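Local coordinates for protein lipoxygenase (Cyanothece sp., PDB 5EK8) that probably catalyses the insertion of molecular oxygen into polyunsaturated fatty acids at a non-heme iron, acting as a 9R-lipoxygenase, at residues Met497-Ile502 / Gly533-Ile538; Cys428-Ala433 / Pro501-Met506. All blocks are in the same frame, centred on the assembly; numbering follows the deposited sequence.

Interaction 1 of 2, residues Met497-Ile502 / Gly533-Ile538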
ATOM      1  N   MET A 497      -0.940 -12.246 -10.239  1.00 41.05           N
ATOM      2  CA  MET A 497      -0.984 -13.622  -9.772  1.00 39.67           C
ATOM      3  C   MET A 497      -1.820 -14.466 -10.712  1.00 47.06           C
ATOM      4  O   MET A 497      -2.672 -13.946 -11.434  1.00 50.45           O
ATOM      5  CB  MET A 497      -1.563 -13.710  -8.360  1.00 35.19           C
ATOM      6  CG  MET A 497      -0.772 -12.965  -7.297  1.00 30.77           C
ATOM      7  SD  MET A 497      -1.393 -13.304  -5.635  1.00 46.93           S
ATOM      8  CE  MET A 497      -0.689 -14.920  -5.314  1.00 26.25           C
ATOM      9  N   PRO A 498      -1.571 -15.778 -10.723  1.00 46.93           N
ATOM     10  CA  PRO A 498      -2.544 -16.649 -11.374  1.00 41.86           C
ATOM     11  C   PRO A 498      -3.851 -16.633 -10.592  1.00 35.99           C
ATOM     12  O   PRO A 498      -3.824 -16.800  -9.375  1.00 35.42           O
ATOM     13  CB  PRO A 498      -1.873 -18.029 -11.331  1.00 45.82           C
ATOM     14  CG  PRO A 498      -0.793 -17.914 -10.300  1.00 44.08           C
ATOM     15  CD  PRO A 498      -0.346 -16.496 -10.340  1.00 45.22           C
ATOM     16  N   TYR A 499      -4.969 -16.428 -11.282  1.00 41.88           N
ATOM     17  CA  TYR A 499      -6.279 -16.407 -10.642  1.00 44.08           C
ATOM     18  C   TYR A 499      -6.620 -17.718  -9.946  1.00 49.09           C
ATOM     19  O   TYR A 499      -6.369 -18.807 -10.467  1.00 52.44           O
ATOM     20  CB  TYR A 499      -7.368 -16.074 -11.662  1.00 41.09           C
ATOM     21  CG  TYR A 499      -8.778 -16.141 -11.107  1.00 38.52           C
ATOM     22  CD1 TYR A 499      -9.210 -15.255 -10.121  1.00 38.04           C
ATOM     23  CD2 TYR A 499      -9.685 -17.081 -11.577  1.00 36.25           C
ATOM     24  CE1 TYR A 499     -10.511 -15.319  -9.616  1.00 36.48           C
ATOM     25  CE2 TYR A 499     -10.975 -17.148 -11.081  1.00 34.46           C
ATOM     26  CZ  TYR A 499     -11.387 -16.269 -10.109  1.00 35.73           C
ATOM     27  OH  TYR A 499     -12.675 -16.361  -9.635  1.00 35.57           O
ATOM     28  N   GLN A 500      -7.198 -17.584  -8.758  1.00 51.72           N
ATOM     29  CA  GLN A 500      -7.623 -18.711  -7.943  1.00 53.12           C
ATOM     30  C   GLN A 500      -8.875 -18.303  -7.189  1.00 49.28           C
ATOM     31  O   GLN A 500      -8.811 -17.438  -6.328  1.00 50.67           O
ATOM     32  CB  GLN A 500      -6.520 -19.130  -6.968  1.00 56.63           C
ATOM     33  CG  GLN A 500      -6.918 -20.228  -5.987  1.00 59.45           C
ATOM     34  CD  GLN A 500      -5.896 -20.404  -4.876  0.26 60.79           C
ATOM     35  OE1 GLN A 500      -5.693 -19.506  -4.053  1.00 60.29           O
ATOM     36  NE2 GLN A 500      -5.241 -21.561  -4.852  1.00 62.05           N
ATOM     37  N   PRO A 501     -10.021 -18.909  -7.532  1.00 52.17           N
ATOM     38  CA  PRO A 501     -11.298 -18.583  -6.894  1.00 48.24           C
ATOM     39  C   PRO A 501     -11.169 -18.607  -5.385  1.00 49.97           C
ATOM     40  O   PRO A 501     -10.467 -19.474  -4.858  1.00 49.71           O
ATOM     41  CB  PRO A 501     -12.228 -19.685  -7.398  1.00 46.90           C
ATOM     42  CG  PRO A 501     -11.699 -19.998  -8.749  1.00 48.06           C
ATOM     43  CD  PRO A 501     -10.192 -19.899  -8.610  1.00 54.00           C
ATOM     44  N   ILE A 502     -11.822 -17.658  -4.718  1.00 50.53           N
ATOM     45  CA  ILE A 502     -11.595 -17.407  -3.304  1.00 50.14           C
ATOM     46  C   ILE A 502     -11.718 -18.662  -2.446  1.00 51.25           C
ATOM     47  O   ILE A 502     -12.550 -19.534  -2.695  1.00 47.84           O
ATOM     48  CB  ILE A 502     -12.558 -16.312  -2.763  1.00 36.43           C
ATOM     49  CG1 ILE A 502     -12.017 -15.722  -1.459  1.00 37.20           C
ATOM     50  CG2 ILE A 502     -13.975 -16.841  -2.590  1.00 33.45           C
ATOM     51  CD1 ILE A 502     -10.597 -15.219  -1.566  1.00 34.44           C
ATOM     52  N   GLY A 533       0.094 -19.942 -19.716  1.00 51.35           N
ATOM     53  CA  GLY A 533      -0.630 -21.167 -19.428  1.00 47.97           C
ATOM     54  C   GLY A 533      -1.531 -21.131 -18.205  1.00 46.12           C
ATOM     55  O   GLY A 533      -2.149 -22.134 -17.857  1.00 47.44           O
ATOM     56  N   LYS A 534      -1.610 -19.986 -17.539  1.00 47.67           N
ATOM     57  CA  LYS A 534      -2.490 -19.862 -16.384  1.00 47.42           C
ATOM     58  C   LYS A 534      -3.446 -18.688 -16.568  1.00 45.61           C
ATOM     59  O   LYS A 534      -3.098 -17.679 -17.176  1.00 46.56           O
ATOM     60  CB  LYS A 534      -1.680 -19.680 -15.099  1.00 51.38           C
ATOM     61  CG  LYS A 534      -0.847 -20.880 -14.682  1.00 57.39           C
ATOM     62  CD  LYS A 534       0.290 -20.441 -13.758  1.00 65.87           C
ATOM     63  CE  LYS A 534       1.065 -21.622 -13.188  0.41 68.85           C
ATOM     64  NZ  LYS A 534       0.331 -22.273 -12.071  1.00 70.87           N
ATOM     65  N   THR A 535      -4.656 -18.831 -16.048  1.00 42.01           N
ATOM     66  CA  THR A 535      -5.593 -17.717 -16.010  1.00 42.66           C
ATOM     67  C   THR A 535      -5.120 -16.670 -15.007  1.00 42.12           C
ATOM     68  O   THR A 535      -4.858 -16.985 -13.847  1.00 39.75           O
ATOM     69  CB  THR A 535      -7.001 -18.190 -15.639  1.00 45.84           C
ATOM     70  OG1 THR A 535      -7.474 -19.099 -16.644  1.00 45.46           O
ATOM     71  CG2 THR A 535      -7.946 -17.004 -15.523  1.00 30.23           C
ATOM     72  N   LYS A 536      -5.006 -15.427 -15.458  1.00 46.02           N
ATOM     73  CA  LYS A 536      -4.459 -14.367 -14.618  1.00 43.78           C
ATOM     74  C   LYS A 536      -5.547 -13.568 -13.895  1.00 43.02           C
ATOM     75  O   LYS A 536      -6.645 -13.373 -14.420  1.00 38.36           O
ATOM     76  CB  LYS A 536      -3.582 -13.442 -15.460  1.00 42.03           C
ATOM     77  CG  LYS A 536      -2.506 -14.172 -16.248  1.00 44.15           C
ATOM     78  CD  LYS A 536      -1.703 -15.131 -15.372  1.00 47.40           C
ATOM     79  CE  LYS A 536      -0.958 -14.398 -14.255  1.00 46.61           C
ATOM     80  NZ  LYS A 536       0.063 -13.454 -14.779  1.00 48.26           N
ATOM     81  N   VAL A 537      -5.227 -13.111 -12.685  1.00 41.69           N
ATOM     82  CA  VAL A 537      -6.206 -12.444 -11.830  1.00 39.56           C
ATOM     83  C   VAL A 537      -6.601 -11.065 -12.374  1.00 41.51           C
ATOM     84  O   VAL A 537      -7.773 -10.699 -12.330  1.00 46.50           O
ATOM     85  CB  VAL A 537      -5.687 -12.313 -10.370  1.00 41.44           C
ATOM     86  CG1 VAL A 537      -4.352 -11.603 -10.323  1.00 43.99           C
ATOM     87  CG2 VAL A 537      -6.700 -11.593  -9.500  1.00 39.40           C
ATOM     88  N   ILE A 538      -5.645 -10.311 -12.908  1.00 35.74           N
ATOM     89  CA  ILE A 538      -5.971  -8.997 -13.455  1.00 37.93           C
ATOM     90  C   ILE A 538      -6.461  -9.095 -14.901  1.00 38.45           C
ATOM     91  O   ILE A 538      -5.798  -9.672 -15.761  1.00 39.92           O
ATOM     92  CB  ILE A 538      -4.767  -8.021 -13.399  1.00 40.29           C
ATOM     93  CG1 ILE A 538      -4.309  -7.807 -11.957  1.00 40.74           C
ATOM     94  CG2 ILE A 538      -5.143  -6.679 -14.004  1.00 36.58           C
ATOM     95  CD1 ILE A 538      -5.375  -7.253 -11.065  1.00 43.46           C
TER
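K534 lays its aliphatic chain alongside the ring of P498, with K534 CD 4.0 Å from P498 CB. T535 then turns its carbonyl to segment 497-502. T535 O accepts a hydrogen bond from Y499 N at 2.6 Å, with the donor tilted 19° from the carbonyl plane. CG2 of T535 is anti to the backbone N (chi1 -62° for OG1), which puts this methyl 4.0 Å from Y499 CB. Y499 OH is hydrogen-bonded to D522 OD1, outside the two segments. K536 is paired with P498, and their CA atoms are 4.4 Å apart. Its chain bends at every torsion beyond CB. CE passes M497 O, and NZ reaches the carbonyls of V493 and S496 at the end of helix 482-495. V537 N gives a fairly straight hydrogen bond (163°) to M497 O at 3.0 Å. V537 CG1 also packs on M497 CB at 4.0 Å. Together the two backbone bonds flank a single antiparallel bridge, which joins the loop after helix 482-495 to the residue just past strand 534-535. P498 and K536 form its non-hydrogen-bonded pair. The proline fits there because the bridge asks no N-H of it.

Interaction 2 of 2, residues Cys428-Ala433 / Pro501-Met506; sequences CTEVVA and PIEGIM
E430 meets E503 where the last turn of helix 421-432, in the helical catalytic domain of the lipoxygenase fold, packs on the irregular loop 501-506. CB of E430 faces the loop and lies 4.0 Å from E503 O. CG comes next to the other glutamate, 4.1 Å from E503 CG, and the two side chains cross at about a right angle. The chain is extended beyond CG (chi2 172°), which carries CD of E430 to 3.4 Å from E503 O. OE1 ends over the backbone at G504, 3.6 Å from G504 CA. It is also near E503 O, but both atoms are acceptors and do not bond. OE2 turns to its own helix and takes a hydrogen bond from Q426 NE2, with a weak one from N281 ND2. E430 OE2 and E503 OE1 stand 4.2 Å apart, their carboxylate planes 50° from each other. These like charges may make E430 somewhat easier to protonate. With an alanine here in place of E430, Q426 NE2 would probably lose its carboxylate partner and a gap would open over G504. The next helix residue, V431, makes the apolar half of the contact. It also touches I357 and A361 of helix 337-377, which carries the iron ligands H359 and H364. The side chains of V431 and H359 are about 10 Å apart. I502 CD1 lies 4.2 Å from V431 CG1, and V431 CG1 also meets M506 CG at 3.8 Å.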
ATOM      1  N   CYS A 428      -2.686 -13.711   2.555  1.00 43.00           N
ATOM      2  CA  CYS A 428      -2.393 -12.678   1.568  1.00 44.09           C
ATOM      3  C   CYS A 428      -2.513 -13.169   0.131  1.00 38.35           C
ATOM      4  O   CYS A 428      -3.240 -12.576  -0.672  1.00 35.35           O
ATOM      5  CB  CYS A 428      -1.000 -12.111   1.809  1.00 51.29           C
ATOM      6  SG  CYS A 428      -0.877 -11.196   3.353  1.00 52.70           S
ATOM      7  N   THR A 429      -1.800 -14.246  -0.187  1.00 40.32           N
ATOM      8  CA  THR A 429      -1.828 -14.832  -1.526  1.00 39.85           C
ATOM      9  C   THR A 429      -3.243 -15.245  -1.913  1.00 44.60           C
ATOM     10  O   THR A 429      -3.681 -14.997  -3.046  1.00 56.79           O
ATOM     11  CB  THR A 429      -0.890 -16.061  -1.641  1.00 39.24           C
ATOM     12  OG1 THR A 429      -1.238 -17.042  -0.655  1.00 42.80           O
ATOM     13  CG2 THR A 429       0.562 -15.650  -1.457  1.00 37.13           C
ATOM     14  N   GLU A 430      -3.953 -15.865  -0.969  1.00 36.16           N
ATOM     15  CA  GLU A 430      -5.354 -16.226  -1.176  1.00 32.24           C
ATOM     16  C   GLU A 430      -6.176 -15.047  -1.685  1.00 35.05           C
ATOM     17  O   GLU A 430      -6.766 -15.125  -2.766  1.00 34.85           O
ATOM     18  CB  GLU A 430      -5.985 -16.766   0.110  1.00 27.94           C
ATOM     19  CG  GLU A 430      -5.845 -18.267   0.290  1.00 32.59           C
ATOM     20  CD  GLU A 430      -6.312 -18.741   1.655  1.00 42.35           C
ATOM     21  OE1 GLU A 430      -6.941 -17.943   2.380  1.00 48.20           O
ATOM     22  OE2 GLU A 430      -6.048 -19.911   2.008  1.00 43.07           O
ATOM     23  N   VAL A 431      -6.221 -13.949  -0.932  1.00 40.29           N
ATOM     24  CA  VAL A 431      -7.117 -12.870  -1.361  1.00 37.25           C
ATOM     25  C   VAL A 431      -6.589 -12.074  -2.567  1.00 37.83           C
ATOM     26  O   VAL A 431      -7.379 -11.618  -3.397  1.00 37.27           O
ATOM     27  CB  VAL A 431      -7.432 -11.895  -0.214  1.00 36.40           C
ATOM     28  CG1 VAL A 431      -8.320 -12.578   0.807  1.00 37.34           C
ATOM     29  CG2 VAL A 431      -6.153 -11.375   0.430  1.00 42.03           C
ATOM     30  N   VAL A 432      -5.270 -11.920  -2.685  1.00 35.73           N
ATOM     31  CA  VAL A 432      -4.720 -11.117  -3.780  1.00 40.97           C
ATOM     32  C   VAL A 432      -4.891 -11.872  -5.102  1.00 46.06           C
ATOM     33  O   VAL A 432      -4.993 -11.263  -6.169  1.00 47.34           O
ATOM     34  CB  VAL A 432      -3.227 -10.745  -3.540  1.00 32.98           C
ATOM     35  CG1 VAL A 432      -2.622 -10.072  -4.766  1.00 27.65           C
ATOM     36  CG2 VAL A 432      -3.097  -9.821  -2.331  1.00 32.04           C
ATOM     37  N   ALA A 433      -4.974 -13.197  -5.028  1.00 48.57           N
ATOM     38  CA  ALA A 433      -5.226 -13.992  -6.229  1.00 47.73           C
ATOM     39  C   ALA A 433      -6.635 -13.782  -6.801  1.00 47.91           C
ATOM     40  O   ALA A 433      -6.972 -14.361  -7.832  1.00 49.70           O
ATOM     41  CB  ALA A 433      -4.997 -15.464  -5.941  1.00 47.76           C
ATOM     42  N   PRO A 501     -10.021 -18.909  -7.532  1.00 52.17           N
ATOM     43  CA  PRO A 501     -11.298 -18.583  -6.894  1.00 48.24           C
ATOM     44  C   PRO A 501     -11.169 -18.607  -5.385  1.00 49.97           C
ATOM     45  O   PRO A 501     -10.467 -19.474  -4.858  1.00 49.71           O
ATOM     46  CB  PRO A 501     -12.228 -19.685  -7.398  1.00 46.90           C
ATOM     47  CG  PRO A 501     -11.699 -19.998  -8.749  1.00 48.06           C
ATOM     48  CD  PRO A 501     -10.192 -19.899  -8.610  1.00 54.00           C
ATOM     49  N   ILE A 502     -11.822 -17.658  -4.718  1.00 50.53           N
ATOM     50  CA  ILE A 502     -11.595 -17.407  -3.304  1.00 50.14           C
ATOM     51  C   ILE A 502     -11.718 -18.662  -2.446  1.00 51.25           C
ATOM     52  O   ILE A 502     -12.550 -19.534  -2.695  1.00 47.84           O
ATOM     53  CB  ILE A 502     -12.558 -16.312  -2.763  1.00 36.43           C
ATOM     54  CG1 ILE A 502     -12.017 -15.722  -1.459  1.00 37.20           C
ATOM     55  CG2 ILE A 502     -13.975 -16.841  -2.590  1.00 33.45           C
ATOM     56  CD1 ILE A 502     -10.597 -15.219  -1.566  1.00 34.44           C
ATOM     57  N   GLU A 503     -10.833 -18.754  -1.460  1.00 57.83           N
ATOM     58  CA  GLU A 503     -10.860 -19.818  -0.471  1.00 59.92           C
ATOM     59  C   GLU A 503     -10.279 -19.284   0.833  1.00 57.39           C
ATOM     60  O   GLU A 503      -9.620 -18.245   0.850  1.00 55.26           O
ATOM     61  CB  GLU A 503     -10.082 -21.045  -0.959  1.00 62.23           C
ATOM     62  CG  GLU A 503      -8.643 -20.770  -1.364  1.00 67.02           C
ATOM     63  CD  GLU A 503      -7.931 -22.020  -1.872  1.00 73.15           C
ATOM     64  OE1 GLU A 503      -7.092 -22.570  -1.126  1.00 79.91           O
ATOM     65  OE2 GLU A 503      -8.213 -22.450  -3.014  1.00 68.51           O
ATOM     66  N   GLY A 504     -10.534 -19.991   1.926  1.00 55.21           N
ATOM     67  CA  GLY A 504     -10.030 -19.577   3.220  1.00 54.89           C
ATOM     68  C   GLY A 504     -11.026 -18.733   3.989  1.00 54.69           C
ATOM     69  O   GLY A 504     -12.234 -18.958   3.918  1.00 52.36           O
ATOM     70  N   ILE A 505     -10.508 -17.746   4.714  1.00 51.11           N
ATOM     71  CA  ILE A 505     -11.307 -16.964   5.651  1.00 51.60           C
ATOM     72  C   ILE A 505     -12.344 -16.066   4.966  1.00 53.58           C
ATOM     73  O   ILE A 505     -13.388 -15.763   5.546  1.00 54.54           O
ATOM     74  CB  ILE A 505     -10.395 -16.095   6.563  1.00 47.87           C
ATOM     75  CG1 ILE A 505     -11.208 -15.472   7.702  1.00 46.28           C
ATOM     76  CG2 ILE A 505      -9.644 -15.030   5.757  1.00 41.15           C
ATOM     77  CD1 ILE A 505     -10.368 -14.806   8.741  1.00 44.03           C
ATOM     78  N   MET A 506     -12.072 -15.654   3.730  1.00 52.55           N
ATOM     79  CA  MET A 506     -12.968 -14.734   3.031  1.00 49.59           C
ATOM     80  C   MET A 506     -13.940 -15.454   2.101  1.00 43.08           C
ATOM     81  O   MET A 506     -14.644 -14.817   1.314  1.00 36.25           O
ATOM     82  CB  MET A 506     -12.167 -13.693   2.240  1.00 51.77           C
ATOM     83  CG  MET A 506     -11.352 -12.748   3.111  1.00 56.17           C
ATOM     84  SD  MET A 506     -12.260 -12.176   4.560  1.00 66.36           S
ATOM     85  CE  MET A 506     -13.609 -11.281   3.793  1.00 39.09           C
TER

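Both contacts hold the loop between helix 482-495 and strand 513-515, and their segments overlap at P501 and I502, of which I502 makes contact in interaction 2 alone. Interaction 1 fixes the start of this loop near the surface, away from the metal sites. It relies on paired backbones, and P498 and K534 are exposed, whereas K536 and V537 are buried. Interaction 2 fixes the next part against helix 421-432. All its helix-side contacts come from buried residues, nearer the iron. There helix side chains meet the loop's backbone and side chains, without a hydrogen bond between the segments. The sites also touch: M497 SD packs on V432 CG1 at 3.6 Å, and V537 and Y499 pack against A433 O.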